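Local coordinates for protein inorganic pyrophosphatase (Shewanella sp. AS-11, PDB 6LL8) that probably hydrolyses diphosphate to two phosphates with the help of divalent metal ions, manganese being the usual cofactor, at residues V69-H74 and G99-S104; H95-D100 and K204-N209; M4-H9 and A22-K27. All blocks are in the same frame, centred on the assembly; numbering follows the deposited sequence. Where two conformers were deposited one is given.

Interaction 1 of 3, residues V69-H74 and G99-S104; sequences VYIVDH and GDLTTS. With CA (calcium ion), chain H; MG (magnesium ion), chain C; MG (magnesium ion), chain D; 2PN (imidodiphosphoric acid), chain I.
Leu101 meets His74 and Ile71 through a single methyl, CD1, and these two carbon contacts are all that join 69-74 directly to 99-104. CD1 lies 4.1 Å from CE1 of the His74 imidazole, approaching it obliquely, and 4.4 Å from CG1 of Ile71. Within 69-74 the same ring is braced by Ile71, whose CG2 sits above one face, offset toward the rim. His74 has its CG between the backbone N and the carbonyl carbon (chi1 75°), which turns the ring back over the end of the strand; its ND1 is hydrogen-bonded to the backbone N of Glu76.

Both segments also bind metals. The carbonyl oxygens of Gly99 and Leu101 each bind the calcium ion at 2.7 Å, so Leu101 faces the metal with its backbone and the strand with its side chain. Asp73 bridges two magnesium ions: OD2 binds the one in chain C at 2.0 Å, OD1 the one in chain D at 2.1 Å. His9 and Asp13 share the first ion; Asp15, His95 and Asp147 share the second. An aspartate just past the end of a parallel strand, joining two metals that both hold imidodiphosphate, belongs to the active site of the DHH phosphoesterase domain.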
# COMPACT_ATOMS: atom_id res chain seq x y z
N VAL A 69 16.55 3.72 -10.20
CA VAL A 69 15.47 3.55 -9.23
C VAL A 69 15.07 2.09 -9.16
O VAL A 69 14.82 1.44 -10.18
CB VAL A 69 14.27 4.43 -9.58
CG1 VAL A 69 13.14 4.24 -8.60
CG2 VAL A 69 14.65 5.88 -9.64
N TYR A 70 14.94 1.59 -7.94
CA TYR A 70 14.37 0.26 -7.65
C TYR A 70 13.02 0.54 -7.02
O TYR A 70 12.92 1.08 -5.91
CB TYR A 70 15.28 -0.56 -6.76
CG TYR A 70 15.14 -2.04 -6.96
CD1 TYR A 70 13.94 -2.69 -6.76
CD2 TYR A 70 16.24 -2.81 -7.33
CE1 TYR A 70 13.82 -4.05 -6.98
CE2 TYR A 70 16.14 -4.19 -7.52
CZ TYR A 70 14.90 -4.80 -7.36
OH TYR A 70 14.72 -6.14 -7.58
N ILE A 71 11.97 0.23 -7.78
CA ILE A 71 10.57 0.48 -7.40
C ILE A 71 10.13 -0.61 -6.44
O ILE A 71 10.37 -1.79 -6.67
CB ILE A 71 9.69 0.51 -8.65
CG1 ILE A 71 10.08 1.63 -9.62
CG2 ILE A 71 8.21 0.52 -8.30
CD1 ILE A 71 9.71 3.00 -9.19
N VAL A 72 9.39 -0.22 -5.41
CA VAL A 72 8.80 -1.14 -4.41
C VAL A 72 7.29 -0.94 -4.41
O VAL A 72 6.81 0.18 -4.33
CB VAL A 72 9.41 -0.86 -3.02
CG1 VAL A 72 8.86 -1.80 -1.97
CG2 VAL A 72 10.92 -0.94 -3.05
N ASP A 73 6.56 -2.05 -4.39
CA ASP A 73 5.16 -2.07 -3.94
C ASP A 73 4.20 -1.40 -4.92
O ASP A 73 3.08 -1.07 -4.49
CB ASP A 73 5.05 -1.51 -2.52
CG ASP A 73 3.78 -1.70 -1.76
OD1 ASP A 73 3.18 -2.82 -1.80
OD2 ASP A 73 3.42 -0.73 -1.08
N HIS A 74 4.55 -1.28 -6.18
CA HIS A 74 3.63 -0.92 -7.27
C HIS A 74 4.33 -1.10 -8.61
O HIS A 74 5.55 -1.22 -8.63
CB HIS A 74 3.13 0.52 -7.13
CG HIS A 74 4.13 1.53 -7.51
ND1 HIS A 74 4.13 2.12 -8.77
CD2 HIS A 74 5.15 2.04 -6.79
CE1 HIS A 74 5.17 2.96 -8.77
NE2 HIS A 74 5.80 2.97 -7.59
N GLY A 99 1.26 -2.92 -13.91
CA GLY A 99 0.83 -1.60 -14.35
C GLY A 99 1.57 -1.13 -15.56
O GLY A 99 2.26 -1.88 -16.26
N ASP A 100 1.43 0.18 -15.81
CA ASP A 100 1.87 0.79 -17.08
C ASP A 100 3.26 1.40 -16.99
O ASP A 100 3.68 2.03 -17.97
CB ASP A 100 0.81 1.75 -17.58
CG ASP A 100 0.44 2.87 -16.65
OD1 ASP A 100 0.87 2.88 -15.50
OD2 ASP A 100 -0.38 3.74 -17.14
N LEU A 101 4.04 1.14 -15.94
CA LEU A 101 5.47 1.39 -16.05
C LEU A 101 6.06 0.57 -17.19
O LEU A 101 5.60 -0.56 -17.50
CB LEU A 101 6.22 1.09 -14.75
CG LEU A 101 5.93 2.03 -13.59
CD1 LEU A 101 6.70 1.58 -12.37
CD2 LEU A 101 6.24 3.48 -13.93
N THR A 102 7.08 1.14 -17.80
CA THR A 102 7.89 0.53 -18.85
C THR A 102 9.33 0.97 -18.67
O THR A 102 9.60 1.97 -18.00
CB THR A 102 7.40 0.94 -20.24
OG1 THR A 102 7.50 2.35 -20.35
CG2 THR A 102 6.00 0.47 -20.57
N THR A 103 10.24 0.25 -19.29
CA THR A 103 11.65 0.66 -19.38
C THR A 103 12.14 0.54 -20.81
O THR A 103 11.52 -0.15 -21.63
CB THR A 103 12.53 -0.17 -18.43
OG1 THR A 103 12.65 -1.49 -18.96
CG2 THR A 103 12.01 -0.20 -17.01
N SER A 104 13.30 1.10 -21.08
CA SER A 104 13.95 0.88 -22.39
C SER A 104 15.05 -0.17 -22.26
O SER A 104 15.56 -0.59 -23.30
CB SER A 104 14.49 2.16 -22.96
OG SER A 104 15.53 2.65 -22.15
CA CA H . 3.83 -2.45 -18.39
MG MG C . 1.65 -0.35 -0.21
MG MG D . 2.08 -3.80 -0.23
P1 2PN I . -0.69 -2.33 -0.71
O1 2PN I . 0.10 -1.11 -1.17
O2 2PN I . -1.27 -2.16 0.66
O3 2PN I . 0.13 -3.59 -0.84
N1 2PN I . -1.95 -2.48 -1.77
P2 2PN I . -3.58 -2.28 -1.67
O4 2PN I . -3.92 -1.36 -2.85
O5 2PN I . -3.90 -1.62 -0.35
O6 2PN I . -4.22 -3.64 -1.82

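Interaction 2 of 3, residues H95-D100 and K204-N209; sequences HHKLGD and KDFNMN. With MG (magnesium ion), chain D; CA (calcium ion), chain H; 2PN (imidodiphosphoric acid), chain I.
NZ of Lys204 donates to two oxygens of the imidodiphosphate, O1 on P1 at 2.7 Å and O4 on P2 at 3.0 Å, and so clamps both phosphoryl groups at once. Its chain runs straight out beyond CG, carrying the ammonium group from strand 203-208 across to the ligand. His96 reaches in from the opposite direction: its NE2 accepts a hydrogen bond from the bridging N1 of the ligand at 2.8 Å, with an N-H...N angle of 159°, and N1 lies near the ring plane at its edge. Behind it, ND1 is hydrogen-bonded to OD1 of Asp94, which fixes the turn of the imidazole. His95 works through metal, its NE2 binding the magnesium ion in chain D at 2.2 Å, and that ion also takes O3 of the ligand.

Farther along, water does most of the joining. One molecule accepts from NZ of Lys97 and donates to the Asn207 carbonyl O, while a second accepts from ND2 of Asn207 and donates to OD2 of Asp100. OD1 of Asp100 takes the backbone N of Ile77, and OD1 of Asn207 is hydrogen-bonded at Gly210. Lys97 also packs its CE obliquely 4.2 Å from CD2 of Phe206, and its NZ has a salt bridge to Glu76. A ligand held between a metal-bound histidine and a hydrogen-bonding one of the DHH domain and a lysine of the DHHA2 domain marks the interdomain active-site cleft of family II pyrophosphatases.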
# COMPACT_ATOMS: atom_id res chain seq x y z
N HIS A 95 3.84 -6.96 -5.47
CA HIS A 95 2.78 -7.97 -5.33
C HIS A 95 1.45 -7.44 -5.87
O HIS A 95 0.40 -7.91 -5.46
CB HIS A 95 2.68 -8.44 -3.88
CG HIS A 95 2.28 -7.41 -2.87
ND1 HIS A 95 1.41 -7.72 -1.86
CD2 HIS A 95 2.67 -6.13 -2.63
CE1 HIS A 95 1.29 -6.65 -1.07
NE2 HIS A 95 2.04 -5.66 -1.49
N HIS A 96 1.50 -6.46 -6.77
CA HIS A 96 0.31 -5.90 -7.45
C HIS A 96 0.20 -6.42 -8.88
O HIS A 96 1.14 -7.03 -9.41
CB HIS A 96 0.36 -4.37 -7.47
CG HIS A 96 0.14 -3.75 -6.12
ND1 HIS A 96 1.18 -3.57 -5.20
CD2 HIS A 96 -0.98 -3.27 -5.53
CE1 HIS A 96 0.66 -3.02 -4.10
NE2 HIS A 96 -0.65 -2.81 -4.28
N LYS A 97 -0.92 -6.11 -9.51
CA LYS A 97 -1.07 -6.25 -10.95
C LYS A 97 0.08 -5.56 -11.67
O LYS A 97 0.73 -4.65 -11.12
CB LYS A 97 -2.40 -5.63 -11.36
CG LYS A 97 -2.46 -4.11 -11.34
CD LYS A 97 -3.87 -3.62 -11.62
CE LYS A 97 -4.04 -2.13 -11.53
NZ LYS A 97 -3.30 -1.40 -12.59
N LEU A 98 0.29 -5.97 -12.91
CA LEU A 98 1.29 -5.31 -13.75
C LEU A 98 0.70 -4.04 -14.32
O LEU A 98 -0.26 -4.08 -15.09
CB LEU A 98 1.74 -6.25 -14.86
CG LEU A 98 2.85 -5.71 -15.75
CD1 LEU A 98 4.10 -5.37 -14.94
CD2 LEU A 98 3.17 -6.70 -16.84
N GLY A 99 1.26 -2.92 -13.91
CA GLY A 99 0.83 -1.60 -14.35
C GLY A 99 1.57 -1.13 -15.56
O GLY A 99 2.26 -1.88 -16.26
N ASP A 100 1.43 0.18 -15.81
CA ASP A 100 1.87 0.79 -17.08
C ASP A 100 3.26 1.40 -16.99
O ASP A 100 3.68 2.03 -17.97
CB ASP A 100 0.81 1.75 -17.58
CG ASP A 100 0.44 2.87 -16.65
OD1 ASP A 100 0.87 2.88 -15.50
OD2 ASP A 100 -0.38 3.74 -17.14
N LYS A 204 -4.72 5.94 -3.57
CA LYS A 204 -4.01 5.66 -4.81
C LYS A 204 -4.87 6.06 -5.99
O LYS A 204 -6.07 5.79 -6.01
CB LYS A 204 -3.69 4.17 -4.93
CG LYS A 204 -2.72 3.68 -3.87
CD LYS A 204 -2.50 2.18 -3.98
CE LYS A 204 -1.52 1.67 -2.92
NZ LYS A 204 -1.35 0.21 -3.05
N ASP A 205 -4.23 6.64 -6.99
CA ASP A 205 -4.83 6.87 -8.31
C ASP A 205 -4.49 5.70 -9.22
O ASP A 205 -3.37 5.16 -9.19
CB ASP A 205 -4.37 8.17 -8.93
CG ASP A 205 -5.13 9.39 -8.47
OD1 ASP A 205 -6.37 9.28 -8.31
OD2 ASP A 205 -4.52 10.45 -8.29
N PHE A 206 -5.44 5.37 -10.06
CA PHE A 206 -5.36 4.32 -11.08
C PHE A 206 -5.79 4.90 -12.41
O PHE A 206 -6.83 5.55 -12.49
CB PHE A 206 -6.29 3.16 -10.74
CG PHE A 206 -5.92 2.47 -9.46
CD1 PHE A 206 -6.40 2.94 -8.24
CD2 PHE A 206 -5.03 1.41 -9.45
CE1 PHE A 206 -6.02 2.36 -7.05
CE2 PHE A 206 -4.68 0.81 -8.26
CZ PHE A 206 -5.15 1.29 -7.05
N ASN A 207 -5.03 4.59 -13.45
CA ASN A 207 -5.47 4.82 -14.84
C ASN A 207 -6.15 3.55 -15.33
O ASN A 207 -5.47 2.51 -15.52
CB ASN A 207 -4.26 5.15 -15.70
CG ASN A 207 -4.62 5.41 -17.12
OD1 ASN A 207 -5.75 5.24 -17.52
ND2 ASN A 207 -3.64 5.80 -17.89
N MET A 208 -7.47 3.58 -15.44
CA MET A 208 -8.26 2.40 -15.89
C MET A 208 -8.82 2.70 -17.28
O MET A 208 -9.79 3.42 -17.39
CB MET A 208 -9.36 2.11 -14.88
CG MET A 208 -8.77 1.75 -13.51
SD MET A 208 -10.04 1.10 -12.41
CE MET A 208 -9.05 0.57 -11.02
N ASN A 209 -8.10 2.24 -18.30
CA ASN A 209 -8.49 2.46 -19.71
C ASN A 209 -8.69 3.96 -19.97
O ASN A 209 -9.65 4.33 -20.65
CB ASN A 209 -9.71 1.59 -20.04
CG ASN A 209 -9.88 1.44 -21.53
OD1 ASN A 209 -8.94 1.67 -22.29
ND2 ASN A 209 -11.08 1.09 -21.94
MG MG D . 2.08 -3.80 -0.23
CA CA H . 3.83 -2.45 -18.39
P1 2PN I . -0.69 -2.33 -0.71
O1 2PN I . 0.10 -1.11 -1.17
O2 2PN I . -1.27 -2.16 0.66
O3 2PN I . 0.13 -3.59 -0.84
N1 2PN I . -1.95 -2.48 -1.77
P2 2PN I . -3.58 -2.28 -1.67
O4 2PN I . -3.92 -1.36 -2.85
O5 2PN I . -3.90 -1.62 -0.35
O6 2PN I . -4.22 -3.64 -1.82
O HOH W 1 -5.06 0.80 -13.21
O HOH W 2 -1.18 6.35 -16.37
O HOH W 3 -2.80 2.08 -16.77

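Interaction 3 of 3, residues M4-H9 and A22-K27; sequences MYVVGH and ALAYLK. With MG (magnesium ion), chain C.
Strand 4-7 and helix 14-29 are the first two elements of a beta-alpha-beta unit completed by strand 34-38, and here the helix lies against the sheet, running nearly antiparallel to the strand. The axes of the short segments approach to 8.6 Å with 151° between their directions. Val6 makes the central touch, using both methyls. CG1, anti to the backbone N (chi1 -174°), goes to Leu23, 3.9 Å from CD2 and close to CB as well. CG2 instead rests on Ala24, 4.1 Å from both its CA and its CB, where the small alanine lets the methyl reach the helix backbone.

One turn farther along the helix, Lys27 meets Met4. The two side chains cross at about a right angle, with the methionine methyl CE 3.9 Å from CE of Lys27 and SD at 4.0 Å from that same carbon. Met4 bends at chi3 (85°) to swing its methyl toward the lysine, whose own chain kinks at chi2. Tyr70 of the neighbouring strand 68-72 touches both Leu23 and Lys27.

Beyond the other end of the strand, His9 binds the magnesium ion in chain C through NE2 at 2.2 Å, a site it shares with Asp13 and Asp73. The contact with the helix itself is made by carbon and sulfur atoms alone: Lys27 lends its methylene carbons to Met4 while its ammonium group goes to a salt bridge with Glu32, so that a charged residue can serve a buried interface and keep its charge paired.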
# COMPACT_ATOMS: atom_id res chain seq x y z
N MET A 4 21.68 3.76 -6.32
CA MET A 4 20.27 3.66 -6.72
C MET A 4 19.41 4.17 -5.58
O MET A 4 19.81 4.11 -4.40
CB MET A 4 19.89 2.23 -7.08
CG MET A 4 19.76 1.29 -5.89
SD MET A 4 19.41 -0.41 -6.33
CE MET A 4 21.08 -0.98 -6.63
N TYR A 5 18.22 4.62 -5.92
CA TYR A 5 17.19 4.94 -4.92
C TYR A 5 16.15 3.85 -4.92
O TYR A 5 15.65 3.46 -5.97
CB TYR A 5 16.57 6.30 -5.21
CG TYR A 5 17.50 7.43 -4.93
CD1 TYR A 5 17.58 7.98 -3.67
CD2 TYR A 5 18.29 7.97 -5.92
CE1 TYR A 5 18.45 9.01 -3.38
CE2 TYR A 5 19.16 9.01 -5.64
CZ TYR A 5 19.24 9.54 -4.38
OH TYR A 5 20.08 10.58 -4.11
N VAL A 6 15.80 3.40 -3.73
CA VAL A 6 14.78 2.37 -3.51
C VAL A 6 13.54 3.06 -2.98
O VAL A 6 13.64 3.70 -1.92
CB VAL A 6 15.29 1.29 -2.55
CG1 VAL A 6 14.26 0.17 -2.49
CG2 VAL A 6 16.65 0.76 -2.97
N VAL A 7 12.44 3.02 -3.71
CA VAL A 7 11.30 3.90 -3.35
C VAL A 7 9.98 3.22 -3.73
O VAL A 7 9.81 2.67 -4.82
CB VAL A 7 11.46 5.28 -3.95
CG1 VAL A 7 11.49 5.25 -5.44
CG2 VAL A 7 10.39 6.23 -3.48
N GLY A 8 9.06 3.31 -2.79
CA GLY A 8 7.71 2.78 -2.95
C GLY A 8 6.74 3.80 -3.49
O GLY A 8 7.10 4.81 -4.06
N HIS A 9 5.46 3.48 -3.36
CA HIS A 9 4.44 4.30 -4.02
C HIS A 9 4.30 5.67 -3.40
O HIS A 9 4.53 5.87 -2.20
CB HIS A 9 3.09 3.57 -4.14
CG HIS A 9 2.50 2.96 -2.91
ND1 HIS A 9 1.89 3.69 -1.90
CD2 HIS A 9 2.37 1.65 -2.55
CE1 HIS A 9 1.45 2.80 -0.97
NE2 HIS A 9 1.73 1.56 -1.34
N ALA A 22 14.50 -2.05 3.92
CA ALA A 22 14.99 -3.44 3.93
C ALA A 22 15.74 -3.76 2.64
O ALA A 22 16.81 -4.42 2.69
CB ALA A 22 13.83 -4.38 4.14
N LEU A 23 15.24 -3.35 1.49
CA LEU A 23 15.93 -3.66 0.23
C LEU A 23 17.17 -2.81 0.09
O LEU A 23 18.19 -3.32 -0.40
CB LEU A 23 14.99 -3.50 -0.95
CG LEU A 23 15.62 -3.77 -2.31
CD1 LEU A 23 16.28 -5.12 -2.42
CD2 LEU A 23 14.58 -3.60 -3.42
N ALA A 24 17.16 -1.53 0.50
CA ALA A 24 18.41 -0.74 0.43
C ALA A 24 19.49 -1.42 1.27
O ALA A 24 20.66 -1.46 0.85
CB ALA A 24 18.19 0.67 0.87
N TYR A 25 19.16 -1.92 2.45
CA TYR A 25 20.17 -2.58 3.30
C TYR A 25 20.74 -3.77 2.54
O TYR A 25 21.96 -3.98 2.49
CB TYR A 25 19.56 -3.00 4.63
CG TYR A 25 20.54 -3.74 5.50
CD1 TYR A 25 21.45 -3.07 6.29
CD2 TYR A 25 20.59 -5.11 5.49
CE1 TYR A 25 22.35 -3.79 7.05
CE2 TYR A 25 21.52 -5.85 6.20
CZ TYR A 25 22.40 -5.17 7.01
OH TYR A 25 23.33 -5.87 7.75
N LEU A 26 19.88 -4.61 1.98
CA LEU A 26 20.32 -5.82 1.25
C LEU A 26 21.23 -5.40 0.09
O LEU A 26 22.31 -6.00 -0.07
CB LEU A 26 19.09 -6.55 0.72
CG LEU A 26 19.38 -7.73 -0.21
CD1 LEU A 26 20.29 -8.76 0.45
CD2 LEU A 26 18.10 -8.34 -0.68
N LYS A 27 20.85 -4.43 -0.72
CA LYS A 27 21.67 -3.99 -1.85
C LYS A 27 23.04 -3.52 -1.35
O LYS A 27 24.06 -3.91 -1.93
CB LYS A 27 20.94 -2.88 -2.61
CG LYS A 27 19.82 -3.38 -3.48
CD LYS A 27 20.28 -4.26 -4.60
CE LYS A 27 19.29 -4.36 -5.72
NZ LYS A 27 19.82 -5.16 -6.83
MG MG C . 1.65 -0.35 -0.21

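In the fold
Interactions 1 and 3 are buried and share the parallel sheet: strands 4-7 and 68-72 are neighbours, joined by backbone bonds between Tyr70 and both Tyr5 and Val7. Each covers its strand with apolar groups, a helix in interaction 3 and a calcium-binding loop in interaction 1. Interaction 2 is only partly buried and spans two domains, so ligand and water carry much of what hydrophobic contact does in the others. It takes up the same loop as interaction 1, with Gly99 and Asp100 in common. All three reach the metal centre: His9 and Asp73 share one magnesium ion, Asp73 and His95 a second.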